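Local coordinates for cyclic nucleotide-binding domain (CNMP-BD) protein (Geobacter metallireducens, PDB 3MDP), which probably binds a cyclic nucleotide or similar small ligand in a double-stranded beta-helix domain, and may act in regulating transcription, at residues A[33-36]-A[37-40]; A[109-112]-A[113-116]. All blocks are in the same frame, centred on the assembly; numbering follows the deposited sequence.

Contact 1: residues A[33-36]-A[37-40]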
# COMPACT_ATOMS: atom_id res chain seq x y z
N SER A 33 10.09 -11.82 -20.70
CA SER A 33 8.90 -12.56 -21.13
C SER A 33 8.78 -13.86 -20.33
O SER A 33 9.80 -14.45 -19.94
CB SER A 33 9.00 -12.89 -22.62
OG SER A 33 8.72 -11.78 -23.45
N PHE A 34 7.54 -14.28 -20.07
CA PHE A 34 7.24 -15.56 -19.39
C PHE A 34 6.12 -16.26 -20.14
O PHE A 34 5.14 -15.62 -20.55
CB PHE A 34 6.82 -15.36 -17.94
CG PHE A 34 7.89 -14.76 -17.07
CD1 PHE A 34 7.99 -13.37 -16.95
CD2 PHE A 34 8.81 -15.56 -16.39
CE1 PHE A 34 8.98 -12.79 -16.19
CE2 PHE A 34 9.82 -14.99 -15.58
CZ PHE A 34 9.90 -13.61 -15.48
N PRO A 35 6.25 -17.57 -20.33
CA PRO A 35 5.18 -18.30 -21.04
C PRO A 35 4.01 -18.62 -20.12
O PRO A 35 4.18 -18.67 -18.88
CB PRO A 35 5.87 -19.61 -21.44
CG PRO A 35 6.90 -19.84 -20.38
CD PRO A 35 7.36 -18.46 -19.92
N THR A 36 2.86 -18.86 -20.71
CA THR A 36 1.67 -19.33 -19.99
C THR A 36 1.99 -20.50 -19.08
O THR A 36 2.58 -21.51 -19.50
CB THR A 36 0.58 -19.79 -20.99
OG1 THR A 36 0.46 -18.80 -21.99
CG2 THR A 36 -0.78 -19.98 -20.29
N GLY A 37 1.59 -20.34 -17.82
CA GLY A 37 1.73 -21.39 -16.83
C GLY A 37 3.03 -21.36 -16.06
O GLY A 37 3.21 -22.19 -15.16
N SER A 38 3.97 -20.48 -16.43
CA SER A 38 5.23 -20.39 -15.70
C SER A 38 5.00 -19.71 -14.34
O SER A 38 4.13 -18.85 -14.18
CB SER A 38 6.31 -19.66 -16.50
OG SER A 38 5.93 -18.35 -16.83
N VAL A 39 5.75 -20.17 -13.33
CA VAL A 39 5.73 -19.51 -12.03
C VAL A 39 6.81 -18.42 -12.02
O VAL A 39 8.01 -18.72 -11.99
CB VAL A 39 5.96 -20.48 -10.86
CG1 VAL A 39 5.95 -19.67 -9.53
CG2 VAL A 39 4.91 -21.58 -10.86
N ILE A 40 6.36 -17.17 -12.05
CA ILE A 40 7.23 -16.00 -12.19
C ILE A 40 8.03 -15.77 -10.90
O ILE A 40 9.24 -15.51 -10.95
CB ILE A 40 6.40 -14.75 -12.54
CG1 ILE A 40 5.70 -14.97 -13.89
CG2 ILE A 40 7.29 -13.47 -12.61
CD1 ILE A 40 4.72 -13.87 -14.26

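Contact 2: residues A[109-112]-A[113-116]. With EDO (1,2-ethanediol), chain C.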
# COMPACT_ATOMS: atom_id res chain seq x y z
N ASP A 109 10.93 -5.82 -15.57
CA ASP A 109 11.49 -6.42 -14.35
C ASP A 109 12.52 -5.45 -13.75
O ASP A 109 13.55 -5.15 -14.35
CB ASP A 109 12.13 -7.77 -14.74
CG ASP A 109 12.75 -8.53 -13.56
OD1 ASP A 109 12.61 -8.10 -12.41
OD2 ASP A 109 13.41 -9.57 -13.82
N ILE A 110 12.20 -4.95 -12.57
CA ILE A 110 12.98 -3.95 -11.88
C ILE A 110 13.71 -4.60 -10.70
O ILE A 110 13.13 -5.38 -9.95
CB ILE A 110 12.10 -2.78 -11.40
CG1 ILE A 110 11.18 -2.34 -12.53
CG2 ILE A 110 12.98 -1.63 -10.86
CD1 ILE A 110 10.08 -1.38 -12.14
N ASN A 111 14.99 -4.27 -10.56
CA ASN A 111 15.84 -4.81 -9.51
C ASN A 111 15.42 -4.24 -8.16
O ASN A 111 15.62 -3.06 -7.88
CB ASN A 111 17.32 -4.48 -9.81
CG ASN A 111 18.29 -5.16 -8.83
OD1 ASN A 111 18.06 -5.15 -7.64
ND2 ASN A 111 19.37 -5.72 -9.35
N GLY A 112 14.78 -5.09 -7.35
CA GLY A 112 14.24 -4.64 -6.07
C GLY A 112 15.32 -4.28 -5.06
O GLY A 112 15.16 -3.33 -4.30
N ALA A 113 16.44 -5.01 -5.05
CA ALA A 113 17.55 -4.68 -4.14
C ALA A 113 18.05 -3.27 -4.42
O ALA A 113 18.28 -2.49 -3.50
CB ALA A 113 18.69 -5.70 -4.26
N ARG A 114 18.17 -2.93 -5.71
CA ARG A 114 18.56 -1.57 -6.10
C ARG A 114 17.53 -0.55 -5.70
O ARG A 114 17.88 0.54 -5.21
CB ARG A 114 18.84 -1.48 -7.61
CG ARG A 114 20.08 -2.16 -8.06
CD ARG A 114 21.32 -1.59 -7.33
NE ARG A 114 22.57 -1.93 -8.00
CZ ARG A 114 23.79 -1.84 -7.45
NH1 ARG A 114 23.96 -1.43 -6.20
NH2 ARG A 114 24.84 -2.16 -8.18
N LEU A 115 16.24 -0.86 -5.88
CA LEU A 115 15.20 0.12 -5.49
C LEU A 115 15.27 0.41 -4.00
O LEU A 115 15.04 1.55 -3.56
CB LEU A 115 13.80 -0.37 -5.82
CG LEU A 115 13.31 -0.27 -7.25
CD1 LEU A 115 11.91 -0.89 -7.35
CD2 LEU A 115 13.34 1.18 -7.76
N ARG A 116 15.52 -0.63 -3.23
CA ARG A 116 15.65 -0.47 -1.78
C ARG A 116 16.83 0.44 -1.43
O ARG A 116 16.68 1.32 -0.58
CB ARG A 116 15.74 -1.82 -1.07
CG ARG A 116 14.39 -2.55 -1.05
CD ARG A 116 14.36 -3.78 -0.17
NE ARG A 116 15.26 -4.86 -0.61
CZ ARG A 116 14.97 -5.82 -1.47
NH1 ARG A 116 13.79 -5.90 -2.08
NH2 ARG A 116 15.90 -6.73 -1.76
C1 EDO C . 15.95 -7.51 -12.37
O1 EDO C . 17.17 -7.58 -11.60
C2 EDO C . 16.24 -7.09 -13.80
O2 EDO C . 16.32 -5.67 -13.82

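Contact 1: residues A[33-36]-A[37-40]
Gly37 sits at the third position of a type II beta turn that runs from Pro35 to Ser38, just after Thr36. Its backbone conformation would jam a side chain against the carbonyl O of Thr36, which explains why glycine occupies this corner. Ser38 closes the turn with two bonds to one acceptor. Its backbone N reaches Pro35 O at 3.1 Å, nearly straight at the hydrogen (160°), while its hydroxyl OG donates to the same oxygen at 2.7 Å and lies in the carbonyl plane. The hydroxyl reaches inward because OG stands between the backbone N and the carbonyl carbon (chi1 59°), which also sets it 3.3 Å from Phe34 CB and 3.4 Å from Pro35 CD. Two donors thus fix the Pro35 carbonyl on the inner side of the bend. In the double-stranded beta-helix, this turn carries the chain from strand 29-34 of one sheet to strand 39-41 of the other; within the turn, the backbones of Gly37 and Ser38 hydrogen-bond with Ala101 of strand 98-101 in the second sheet. Ile40 comes back over the aromatic ring. Its CG2 methyl makes a CH-pi contact 4.1 Å from the centroid of the Phe34 ring, 18° off the normal, and CG1 lies 3.9 Å from Phe34 CG, so both branches from CB cover the same face. Replacing Phe34 with an alanine would take away the ring and is likely to open a gap beside CG1 and CG2 of Ile40. Met51 of strand 49-55 touches both Phe34 and Ile40, and Val107 of strand 105-111 also packs against Phe34.

Contact 2: residues A[109-112]-A[113-116]
Asn111 OD1 takes the backbone N-H of Arg114 at 2.9 Å, a nearly straight bond (166° at the hydrogen) whose donor stands well above the plane of the side-chain amide. This is an N-cap: Asn111 ends strand 105-111 of the beta-helix and caps helix 112-121, which follows, its side chain accepting from an N-H of the first turn. With CG anti to the backbone N (chi1 -173°), the amide reaches forward over the helix start, bringing OD1 to 3.5 Å from Ala113 CB. Arg114 CG packs 3.6 Å from Asn111 CG; the guanidinium of Arg114 continues outward to a salt bridge with Glu117. Regular helical bonding starts at once, as Asn111 O accepts from Leu115 N at 3.0 Å and Gly112 O from Arg116 N. On the buried flank, Ile110 CG2 meets Leu115 CD1 at 3.7 Å, so the buried Ile110 near the strand's end packs against the first helical turn. At the strand end, an ethanediol probably left from crystallisation lies near Asp109, whose carboxylate is held by Lys32 and Asn49. Arg116 folds back along the helix, bent at chi3, and its guanidinium bonds Ala47 O and Ser88 O and pairs with Asp48. One face of that guanidinium lies over the N-terminal turn, with Gly112 O 3.6 Å above its plane and toward the rim.

In the fold
Contact 1 comes first along the chain and closes before contact 2 opens; their centres lie 20 Å apart and their nearest atoms about 6 Å, without touching. They share one antiparallel sheet, in which strand 29-34, leading into contact 1, neighbours strand 105-111, leading into contact 2. Because these strands run in opposite directions, the two exits lie toward opposite ends of the pair. Contact 1 passes the chain to the second sheet through strand 39-41, whereas contact 2 passes it from the beta-helix to helix 112-121, ahead of helix 123-139. One therefore connects the two sheets of the cyclic nucleotide-binding domain, and the other joins the beta-helix to the C-terminal helices of the chain.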